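Local coordinates for general stress protein 26 (Bacillus anthracis, PDB 3EC6) that binds flavin-adenine dinucleotide in a split-barrel fold of the pyridoxamine 5'-phosphate oxidase family, and is probably a flavin-dependent stress protein of still unknown reaction, at residues M34-D39 against F96-L101; V41-T46 against L115-P120. One frame throughout, in Å; residues are numbered along the deposited sequence.

Contact 1: M34-D39 against F96-L101; sequences MFFHED and FWNNSL. With FAD (flavin-adenine dinucleotide), chain B; SO4 (sulfate ion), chain C.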
loop_
_atom_site.group_PDB
_atom_site.type_symbol
_atom_site.label_atom_id
_atom_site.label_comp_id
_atom_site.label_asym_id
_atom_site.label_seq_id
_atom_site.Cartn_x
_atom_site.Cartn_y
_atom_site.Cartn_z
HETATM N N MSE A 34 0.732 9.899 -6.595
HETATM C CA MSE A 34 -0.241 10.259 -7.628
HETATM C C MSE A 34 0.049 9.476 -8.903
HETATM O O MSE A 34 1.183 9.412 -9.362
HETATM C CB MSE A 34 -0.138 11.747 -7.930
HETATM C CG MSE A 34 -0.415 12.497 -6.703
HETATM SE SE MSE A 34 -0.425 14.402 -6.986
HETATM C CE MSE A 34 -0.690 14.398 -8.857
ATOM N N PHE A 35 -0.991 8.921 -9.508
ATOM C CA PHE A 35 -0.801 8.135 -10.726
ATOM C C PHE A 35 -1.359 8.790 -11.968
ATOM O O PHE A 35 -2.553 9.179 -11.998
ATOM C CB PHE A 35 -1.451 6.726 -10.560
ATOM C CG PHE A 35 -0.686 5.826 -9.659
ATOM C CD1 PHE A 35 0.233 4.913 -10.176
ATOM C CD2 PHE A 35 -0.858 5.934 -8.253
ATOM C CE1 PHE A 35 0.984 4.065 -9.287
ATOM C CE2 PHE A 35 -0.075 5.107 -7.392
ATOM C CZ PHE A 35 0.821 4.183 -7.902
ATOM N N PHE A 36 -0.538 8.825 -13.022
ATOM C CA PHE A 36 -0.992 9.215 -14.374
ATOM C C PHE A 36 -0.967 8.008 -15.281
ATOM O O PHE A 36 -0.604 6.923 -14.859
ATOM C CB PHE A 36 -0.029 10.285 -14.933
ATOM C CG PHE A 36 0.196 11.396 -13.982
ATOM C CD1 PHE A 36 -0.698 12.436 -13.904
ATOM C CD2 PHE A 36 1.265 11.348 -13.086
ATOM C CE1 PHE A 36 -0.514 13.475 -12.953
ATOM C CE2 PHE A 36 1.472 12.390 -12.142
ATOM C CZ PHE A 36 0.587 13.438 -12.084
ATOM N N HIS A 37 -1.394 8.157 -16.537
ATOM C CA HIS A 37 -1.416 6.949 -17.362
ATOM C C HIS A 37 -1.452 7.296 -18.850
ATOM O O HIS A 37 -1.824 8.447 -19.225
ATOM C CB HIS A 37 -2.643 6.091 -17.008
ATOM C CG HIS A 37 -3.877 6.596 -17.638
ATOM N ND1 HIS A 37 -4.546 7.696 -17.156
ATOM C CD2 HIS A 37 -4.532 6.200 -18.762
ATOM C CE1 HIS A 37 -5.567 7.961 -17.954
ATOM N NE2 HIS A 37 -5.597 7.058 -18.918
ATOM N N GLU A 38 -1.001 6.333 -19.647
ATOM C CA GLU A 38 -1.250 6.307 -21.081
ATOM C C GLU A 38 -1.805 4.942 -21.378
ATOM O O GLU A 38 -1.103 3.943 -21.268
ATOM C CB GLU A 38 0.024 6.546 -21.811
ATOM C CG GLU A 38 0.220 8.037 -21.951
ATOM C CD GLU A 38 1.177 8.361 -23.053
ATOM O OE1 GLU A 38 1.961 7.455 -23.446
ATOM O OE2 GLU A 38 1.157 9.522 -23.522
ATOM N N ASP A 39 -3.083 4.923 -21.732
ATOM C CA ASP A 39 -3.819 3.667 -21.797
ATOM C C ASP A 39 -3.644 2.923 -20.457
ATOM O O ASP A 39 -3.963 3.476 -19.398
ATOM C CB ASP A 39 -3.373 2.856 -23.000
ATOM C CG ASP A 39 -3.819 3.503 -24.312
ATOM O OD1 ASP A 39 -4.994 3.951 -24.392
ATOM O OD2 ASP A 39 -2.984 3.558 -25.229
ATOM N N PHE A 96 2.239 15.332 -17.949
ATOM C CA PHE A 96 1.692 14.992 -16.631
ATOM C C PHE A 96 1.968 16.082 -15.610
ATOM O O PHE A 96 1.418 16.013 -14.524
ATOM C CB PHE A 96 2.239 13.628 -16.135
ATOM C CG PHE A 96 1.887 12.508 -17.049
ATOM C CD1 PHE A 96 0.607 12.416 -17.570
ATOM C CD2 PHE A 96 2.837 11.520 -17.343
ATOM C CE1 PHE A 96 0.248 11.348 -18.419
ATOM C CE2 PHE A 96 2.500 10.449 -18.201
ATOM C CZ PHE A 96 1.234 10.382 -18.746
ATOM N N TRP A 97 2.846 17.037 -15.936
ATOM C CA TRP A 97 3.213 18.070 -14.953
ATOM C C TRP A 97 1.977 18.794 -14.419
ATOM O O TRP A 97 1.069 19.117 -15.179
ATOM C CB TRP A 97 4.211 19.089 -15.513
ATOM C CG TRP A 97 4.433 20.140 -14.464
ATOM C CD1 TRP A 97 3.841 21.382 -14.405
ATOM C CD2 TRP A 97 5.267 20.023 -13.284
ATOM N NE1 TRP A 97 4.260 22.029 -13.260
ATOM C CE2 TRP A 97 5.137 21.232 -12.568
ATOM C CE3 TRP A 97 6.132 19.031 -12.791
ATOM C CZ2 TRP A 97 5.811 21.461 -11.357
ATOM C CZ3 TRP A 97 6.823 19.274 -11.589
ATOM C CH2 TRP A 97 6.657 20.489 -10.901
ATOM N N ASN A 98 1.934 19.068 -13.123
ATOM C CA ASN A 98 0.850 19.888 -12.559
ATOM C C ASN A 98 1.323 20.409 -11.216
ATOM O O ASN A 98 2.326 19.886 -10.683
ATOM C CB ASN A 98 -0.460 19.101 -12.429
ATOM C CG ASN A 98 -0.369 18.008 -11.419
ATOM O OD1 ASN A 98 -0.637 18.217 -10.227
ATOM N ND2 ASN A 98 0.108 16.837 -11.848
ATOM N N ASN A 99 0.615 21.360 -10.643
ATOM C CA ASN A 99 1.180 22.067 -9.470
ATOM C C ASN A 99 1.177 21.229 -8.178
ATOM O O ASN A 99 1.886 21.559 -7.224
ATOM C CB ASN A 99 0.530 23.440 -9.273
ATOM C CG ASN A 99 0.943 24.437 -10.383
ATOM O OD1 ASN A 99 1.963 24.227 -11.092
ATOM N ND2 ASN A 99 0.177 25.518 -10.523
ATOM N N SER A 100 0.418 20.116 -8.132
ATOM C CA SER A 100 0.492 19.306 -6.938
ATOM C C SER A 100 1.892 18.741 -6.760
ATOM O O SER A 100 2.330 18.511 -5.611
ATOM C CB SER A 100 -0.512 18.153 -6.986
ATOM O OG SER A 100 -1.815 18.709 -7.213
ATOM N N LEU A 101 2.593 18.565 -7.896
ATOM C CA LEU A 101 3.973 18.006 -7.846
ATOM C C LEU A 101 5.003 18.960 -7.236
ATOM O O LEU A 101 6.142 18.548 -6.947
ATOM C CB LEU A 101 4.413 17.498 -9.213
ATOM C CG LEU A 101 3.474 16.477 -9.865
ATOM C CD1 LEU A 101 4.015 16.223 -11.290
ATOM C CD2 LEU A 101 3.532 15.197 -9.030
HETATM P PA FAD B . 12.349 8.758 0.204
HETATM O O1A FAD B . 13.438 8.452 -0.814
HETATM O O2A FAD B . 12.172 10.239 0.484
HETATM O O5B FAD B . 12.692 8.125 1.676
HETATM C C5B FAD B . 11.665 8.175 2.638
HETATM C C4B FAD B . 11.447 6.720 3.001
HETATM O O4B FAD B . 12.579 6.278 3.779
HETATM C C3B FAD B . 10.176 6.575 3.831
HETATM O O3B FAD B . 9.098 6.084 3.035
HETATM C C2B FAD B . 10.635 5.691 4.991
HETATM O O2B FAD B . 10.376 4.326 4.706
HETATM C C1B FAD B . 12.149 5.898 5.076
HETATM N N9A FAD B . 12.494 6.976 6.035
HETATM C C8A FAD B . 11.693 8.041 6.384
HETATM N N7A FAD B . 12.348 8.803 7.294
HETATM C C5A FAD B . 13.557 8.258 7.524
HETATM C C6A FAD B . 14.593 8.659 8.367
HETATM N N6A FAD B . 14.338 9.574 9.315
HETATM N N1A FAD B . 15.736 7.878 8.412
HETATM C C2A FAD B . 15.842 6.730 7.629
HETATM N N3A FAD B . 14.801 6.344 6.791
HETATM C C4A FAD B . 13.672 7.106 6.741
HETATM N N1 FAD B . 5.949 11.710 -3.716
HETATM C C2 FAD B . 6.348 11.787 -5.035
HETATM O O2 FAD B . 7.567 11.859 -5.215
HETATM N N3 FAD B . 5.440 11.731 -6.066
HETATM C C4 FAD B . 4.089 11.645 -5.806
HETATM O O4 FAD B . 3.263 11.598 -6.763
HETATM C C4X FAD B . 3.649 11.635 -4.466
HETATM N N5 FAD B . 2.290 11.564 -4.205
HETATM C C5X FAD B . 1.876 11.558 -2.879
HETATM C C6 FAD B . 0.488 11.511 -2.647
HETATM C C7 FAD B . 0.076 11.470 -1.312
HETATM C C7M FAD B . -1.411 11.430 -1.045
HETATM C C8 FAD B . 1.008 11.479 -0.252
HETATM C C8M FAD B . 0.585 11.409 1.208
HETATM C C9 FAD B . 2.385 11.474 -0.506
HETATM C C9A FAD B . 2.826 11.531 -1.842
HETATM N N10 FAD B . 4.189 11.555 -2.115
HETATM C C10 FAD B . 4.599 11.632 -3.445
HETATM C "C1'" FAD B . 5.253 11.406 -1.078
HETATM C "C2'" FAD B . 5.775 9.969 -0.926
HETATM O "O2'" FAD B . 4.719 9.076 -0.559
HETATM C "C3'" FAD B . 6.793 9.964 0.216
HETATM O "O3'" FAD B . 7.808 10.920 -0.135
HETATM C "C4'" FAD B . 7.407 8.585 0.419
HETATM O "O4'" FAD B . 8.165 8.503 1.670
HETATM C "C5'" FAD B . 8.337 8.237 -0.756
HETATM O "O5'" FAD B . 8.942 6.977 -0.505
HETATM P P FAD B . 10.500 6.888 -0.908
HETATM O O1P FAD B . 11.135 5.618 -0.352
HETATM O O2P FAD B . 10.739 7.186 -2.361
HETATM O O3P FAD B . 10.917 8.169 -0.042
HETATM S S SO4 C . -3.346 20.402 -4.703
HETATM O O1 SO4 C . -1.886 20.602 -4.720
HETATM O O2 SO4 C . -3.734 19.941 -3.364
HETATM O O3 SO4 C . -4.034 21.659 -5.019
HETATM O O4 SO4 C . -3.806 19.457 -5.723
#
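Phe-36 and Phe-96 grip each other by their CB atoms rather than by a true ring stack. Their planes are nearly parallel, 17° apart, but the rings slide past each other in opposite directions until the centroids are 5.1 Å apart and the faces hardly overlap. Each ring instead receives the other residue's methylene in a reciprocal CH-pi contact: Phe-36 CB stands 3.5 Å from the Phe-96 ring centroid, and Phe-96 CB 3.8 Å from that of Phe-36. With CG anti to the carbonyl carbon in both residues (chi1 -50° for Phe-36, -60° for Phe-96), each ring lies over the CB of the other. Phenylalanine suits both places because its ring offers an apolar face to the partner's methylene, while its own methylene points C-H bonds at the partner's ring.

Beyond the helix end the Asn-98 amide meets the far rim of Phe-36, with Asn-98 ND2 3.4 Å from Phe-36 CZ near the ring plane. The amide is fixed at both ends: Asn-98 ND2 donates to Phe-96 O (3.1 Å), and OD1 accepts from Ser-100 N in an Asx turn, the donor lying above the carbonyl plane. Asparagine can do both at once.

Met-34, a selenomethionine, comes from the opposite direction to Asn-98, its flexible chain bent at the last torsion. Met-34 SE rests 3.8 Å from Ser-100 CB, while CE lies near the Asn-98 amide and Leu-101 CD2. Met-34 N donates to FAD O4 at 3.1 Å and, weakly, to FAD N5. Ser-100 OG donates a hydrogen bond to a sulfate ion, probably from the crystallisation liquor, which Arg-103 also binds. Glu-38 lays CG at the edge of Phe-96, its carboxylate salt-bridged to Lys-95.

The segments thus meet through dispersion and CH-pi contacts, while Asn-98's polar groups hold the loop's shape beside a flavin-binding strand.

Contact 2: V41-T46 against L115-P120; sequences VLYVAT and LIKINP. With FAD (flavin-adenine dinucleotide), chain B.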
loop_
_atom_site.group_PDB
_atom_site.type_symbol
_atom_site.label_atom_id
_atom_site.label_comp_id
_atom_site.label_asym_id
_atom_site.label_seq_id
_atom_site.Cartn_x
_atom_site.Cartn_y
_atom_site.Cartn_z
ATOM N N VAL A 41 -0.837 1.789 -19.174
ATOM C CA VAL A 41 0.497 2.005 -18.610
ATOM C C VAL A 41 0.450 3.134 -17.608
ATOM O O VAL A 41 -0.036 4.227 -17.917
ATOM C CB VAL A 41 1.543 2.316 -19.738
ATOM C CG1 VAL A 41 2.895 2.650 -19.120
ATOM C CG2 VAL A 41 1.649 1.082 -20.701
ATOM N N LEU A 42 0.931 2.885 -16.386
ATOM C CA LEU A 42 0.797 3.903 -15.324
ATOM C C LEU A 42 2.141 4.619 -15.198
ATOM O O LEU A 42 3.195 4.086 -15.511
ATOM C CB LEU A 42 0.435 3.282 -13.941
ATOM C CG LEU A 42 -0.897 2.534 -13.980
ATOM C CD1 LEU A 42 -1.140 1.920 -12.606
ATOM C CD2 LEU A 42 -2.051 3.448 -14.332
ATOM N N TYR A 43 2.079 5.872 -14.747
ATOM C CA TYR A 43 3.317 6.661 -14.542
ATOM C C TYR A 43 3.196 7.427 -13.227
ATOM O O TYR A 43 2.107 7.893 -12.885
ATOM C CB TYR A 43 3.497 7.720 -15.641
ATOM C CG TYR A 43 3.757 7.158 -17.048
ATOM C CD1 TYR A 43 5.079 6.910 -17.475
ATOM C CD2 TYR A 43 2.696 6.832 -17.901
ATOM C CE1 TYR A 43 5.353 6.369 -18.773
ATOM C CE2 TYR A 43 2.948 6.272 -19.158
ATOM C CZ TYR A 43 4.259 6.051 -19.586
ATOM O OH TYR A 43 4.540 5.501 -20.829
ATOM N N VAL A 44 4.297 7.543 -12.507
ATOM C CA VAL A 44 4.322 8.350 -11.271
ATOM C C VAL A 44 5.501 9.325 -11.420
ATOM O O VAL A 44 6.588 8.935 -11.859
ATOM C CB VAL A 44 4.574 7.461 -10.054
ATOM C CG1 VAL A 44 4.776 8.294 -8.792
ATOM C CG2 VAL A 44 3.372 6.509 -9.867
ATOM N N ALA A 45 5.268 10.582 -11.067
ATOM C CA ALA A 45 6.299 11.610 -11.091
ATOM C C ALA A 45 6.981 11.621 -9.751
ATOM O O ALA A 45 6.306 11.638 -8.691
ATOM C CB ALA A 45 5.642 12.965 -11.402
ATOM N N THR A 46 8.320 11.614 -9.749
ATOM C CA THR A 46 9.042 11.621 -8.484
ATOM C C THR A 46 10.423 12.246 -8.658
ATOM O O THR A 46 10.824 12.583 -9.800
ATOM C CB THR A 46 9.069 10.215 -7.794
ATOM O OG1 THR A 46 9.432 10.383 -6.425
ATOM C CG2 THR A 46 10.036 9.270 -8.493
ATOM N N LEU A 115 9.986 10.089 -14.343
ATOM C CA LEU A 115 8.762 9.290 -14.214
ATOM C C LEU A 115 9.119 7.828 -13.932
ATOM O O LEU A 115 10.040 7.270 -14.529
ATOM C CB LEU A 115 7.917 9.351 -15.497
ATOM C CG LEU A 115 7.291 10.712 -15.816
ATOM C CD1 LEU A 115 6.803 10.684 -17.276
ATOM C CD2 LEU A 115 6.171 11.051 -14.849
ATOM N N ILE A 116 8.355 7.211 -13.024
ATOM C CA ILE A 116 8.386 5.751 -12.937
ATOM C C ILE A 116 7.274 5.226 -13.864
ATOM O O ILE A 116 6.123 5.619 -13.741
ATOM C CB ILE A 116 8.100 5.324 -11.539
ATOM C CG1 ILE A 116 9.175 5.837 -10.599
ATOM C CG2 ILE A 116 8.007 3.799 -11.514
ATOM C CD1 ILE A 116 8.848 5.545 -9.101
ATOM N N LYS A 117 7.658 4.380 -14.829
ATOM C CA LYS A 117 6.764 3.828 -15.826
ATOM C C LYS A 117 6.430 2.419 -15.388
ATOM O O LYS A 117 7.310 1.608 -15.124
ATOM C CB LYS A 117 7.479 3.783 -17.188
ATOM C CG LYS A 117 6.671 3.015 -18.220
ATOM C CD LYS A 117 7.332 3.150 -19.585
ATOM C CE LYS A 117 6.642 2.306 -20.635
ATOM N NZ LYS A 117 7.378 2.377 -21.927
ATOM N N ILE A 118 5.155 2.083 -15.283
ATOM C CA ILE A 118 4.778 0.742 -14.795
ATOM C C ILE A 118 4.056 0.040 -15.936
ATOM O O ILE A 118 2.951 0.448 -16.357
ATOM C CB ILE A 118 3.844 0.844 -13.571
ATOM C CG1 ILE A 118 4.590 1.451 -12.421
ATOM C CG2 ILE A 118 3.394 -0.584 -13.136
ATOM C CD1 ILE A 118 3.720 2.064 -11.416
ATOM N N ASN A 119 4.699 -0.996 -16.464
ATOM C CA ASN A 119 4.145 -1.778 -17.573
ATOM C C ASN A 119 3.370 -2.925 -16.981
ATOM O O ASN A 119 3.971 -3.814 -16.398
ATOM C CB ASN A 119 5.237 -2.339 -18.478
ATOM C CG ASN A 119 5.717 -1.329 -19.469
ATOM O OD1 ASN A 119 6.747 -0.710 -19.278
ATOM N ND2 ASN A 119 4.934 -1.120 -20.519
ATOM N N PRO A 120 2.039 -2.885 -17.072
ATOM C CA PRO A 120 1.287 -3.887 -16.331
ATOM C C PRO A 120 1.368 -5.269 -17.013
ATOM O O PRO A 120 1.344 -5.373 -18.246
ATOM C CB PRO A 120 -0.166 -3.382 -16.405
ATOM C CG PRO A 120 -0.187 -2.684 -17.814
ATOM C CD PRO A 120 1.153 -1.988 -17.847
HETATM P PA FAD B . 12.349 8.758 0.204
HETATM O O1A FAD B . 13.438 8.452 -0.814
HETATM O O2A FAD B . 12.172 10.239 0.484
HETATM O O5B FAD B . 12.692 8.125 1.676
HETATM C C5B FAD B . 11.665 8.175 2.638
HETATM C C4B FAD B . 11.447 6.720 3.001
HETATM O O4B FAD B . 12.579 6.278 3.779
HETATM C C3B FAD B . 10.176 6.575 3.831
HETATM O O3B FAD B . 9.098 6.084 3.035
HETATM C C2B FAD B . 10.635 5.691 4.991
HETATM O O2B FAD B . 10.376 4.326 4.706
HETATM C C1B FAD B . 12.149 5.898 5.076
HETATM N N9A FAD B . 12.494 6.976 6.035
HETATM C C8A FAD B . 11.693 8.041 6.384
HETATM N N7A FAD B . 12.348 8.803 7.294
HETATM C C5A FAD B . 13.557 8.258 7.524
HETATM C C6A FAD B . 14.593 8.659 8.367
HETATM N N6A FAD B . 14.338 9.574 9.315
HETATM N N1A FAD B . 15.736 7.878 8.412
HETATM C C2A FAD B . 15.842 6.730 7.629
HETATM N N3A FAD B . 14.801 6.344 6.791
HETATM C C4A FAD B . 13.672 7.106 6.741
HETATM N N1 FAD B . 5.949 11.710 -3.716
HETATM C C2 FAD B . 6.348 11.787 -5.035
HETATM O O2 FAD B . 7.567 11.859 -5.215
HETATM N N3 FAD B . 5.440 11.731 -6.066
HETATM C C4 FAD B . 4.089 11.645 -5.806
HETATM O O4 FAD B . 3.263 11.598 -6.763
HETATM C C4X FAD B . 3.649 11.635 -4.466
HETATM N N5 FAD B . 2.290 11.564 -4.205
HETATM C C5X FAD B . 1.876 11.558 -2.879
HETATM C C6 FAD B . 0.488 11.511 -2.647
HETATM C C7 FAD B . 0.076 11.470 -1.312
HETATM C C7M FAD B . -1.411 11.430 -1.045
HETATM C C8 FAD B . 1.008 11.479 -0.252
HETATM C C8M FAD B . 0.585 11.409 1.208
HETATM C C9 FAD B . 2.385 11.474 -0.506
HETATM C C9A FAD B . 2.826 11.531 -1.842
HETATM N N10 FAD B . 4.189 11.555 -2.115
HETATM C C10 FAD B . 4.599 11.632 -3.445
HETATM C "C1'" FAD B . 5.253 11.406 -1.078
HETATM C "C2'" FAD B . 5.775 9.969 -0.926
HETATM O "O2'" FAD B . 4.719 9.076 -0.559
HETATM C "C3'" FAD B . 6.793 9.964 0.216
HETATM O "O3'" FAD B . 7.808 10.920 -0.135
HETATM C "C4'" FAD B . 7.407 8.585 0.419
HETATM O "O4'" FAD B . 8.165 8.503 1.670
HETATM C "C5'" FAD B . 8.337 8.237 -0.756
HETATM O "O5'" FAD B . 8.942 6.977 -0.505
HETATM P P FAD B . 10.500 6.888 -0.908
HETATM O O1P FAD B . 11.135 5.618 -0.352
HETATM O O2P FAD B . 10.739 7.186 -2.361
HETATM O O3P FAD B . 10.917 8.169 -0.042
HETATM O O HOH W 1 6.975 5.408 -22.139
#
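Leu-42 with Ile-118 and Val-44 with Ile-116 are hydrogen-bonded pairs, each exchanging two backbone bonds between segments 41-46 and 115-120, which run antiparallel at 162°. The shortest runs from Ile-116 N to Val-44 O, 2.7 Å. At the intervening non-hydrogen-bonded pair, Tyr-43 with Lys-117, the CA of Tyr-43 approaches Ile-116 O to 3.1 Å in a CA-H...O contact.

Apolar contacts divide between the faces. Leu-42, Val-44, Ile-116 and Ile-118 share one; their branched side chains suit a buried sheet, and Ile-116 extends CD1 to Thr-46 CG2 (4.0 Å). On the other, Leu-115 swings CD2 over the small Ala-45 and brings CD1 near Tyr-43, beneath helix 90-96.

The mixed contact is Tyr-43 with Lys-117, lying alongside and pointing the same way. The lysine chain is extended throughout (chi1 171°), which runs its methylenes past the phenol, Lys-117 CG 3.6 Å from Tyr-43 CE1. Both reach one water, which lies in the plane of the tyrosine ring at its edge, 2.8 Å from Tyr-43 OH, and accepts from Lys-117 NZ. A long aliphatic stem with a polar tip fits this partly exposed place.

Polar contacts with the cofactor close segment 41-46. FAD N3 donates almost straight to Ala-45 O (2.8 Å, 175°), and Thr-46 OG1, also hydrogen-bonded to Ser-50 OG, donates to FAD O2. A strand end thus reads the flavin's pyrimidine edge here, and the antiparallel pairing is consistent with the split beta-barrel of the pyridoxamine 5'-phosphate oxidase family.

In the fold
The centres of contact 1 and contact 2 lie about 9 Å apart, and the two touch through neighbouring strands of one antiparallel sheet. Strands 27-38 and 41-47 follow each other in the chain, with Phe-36 N probably hydrogen-bonded to Tyr-43 O. The segments alternate in sequence: 34-39, 41-46, 96-101, then 115-120, so the chain makes two strands first and later returns to cover the first with a loop and flank the second with strand 113-126. Phe-96 packs on Tyr-43 and Leu-101 on Ala-45, joining the two contacts on one face of the sheet. Both reach the same FAD, so adjacent strands each supply part of its hydrogen bonding, with Glu-79 of the second subunit among its other partners.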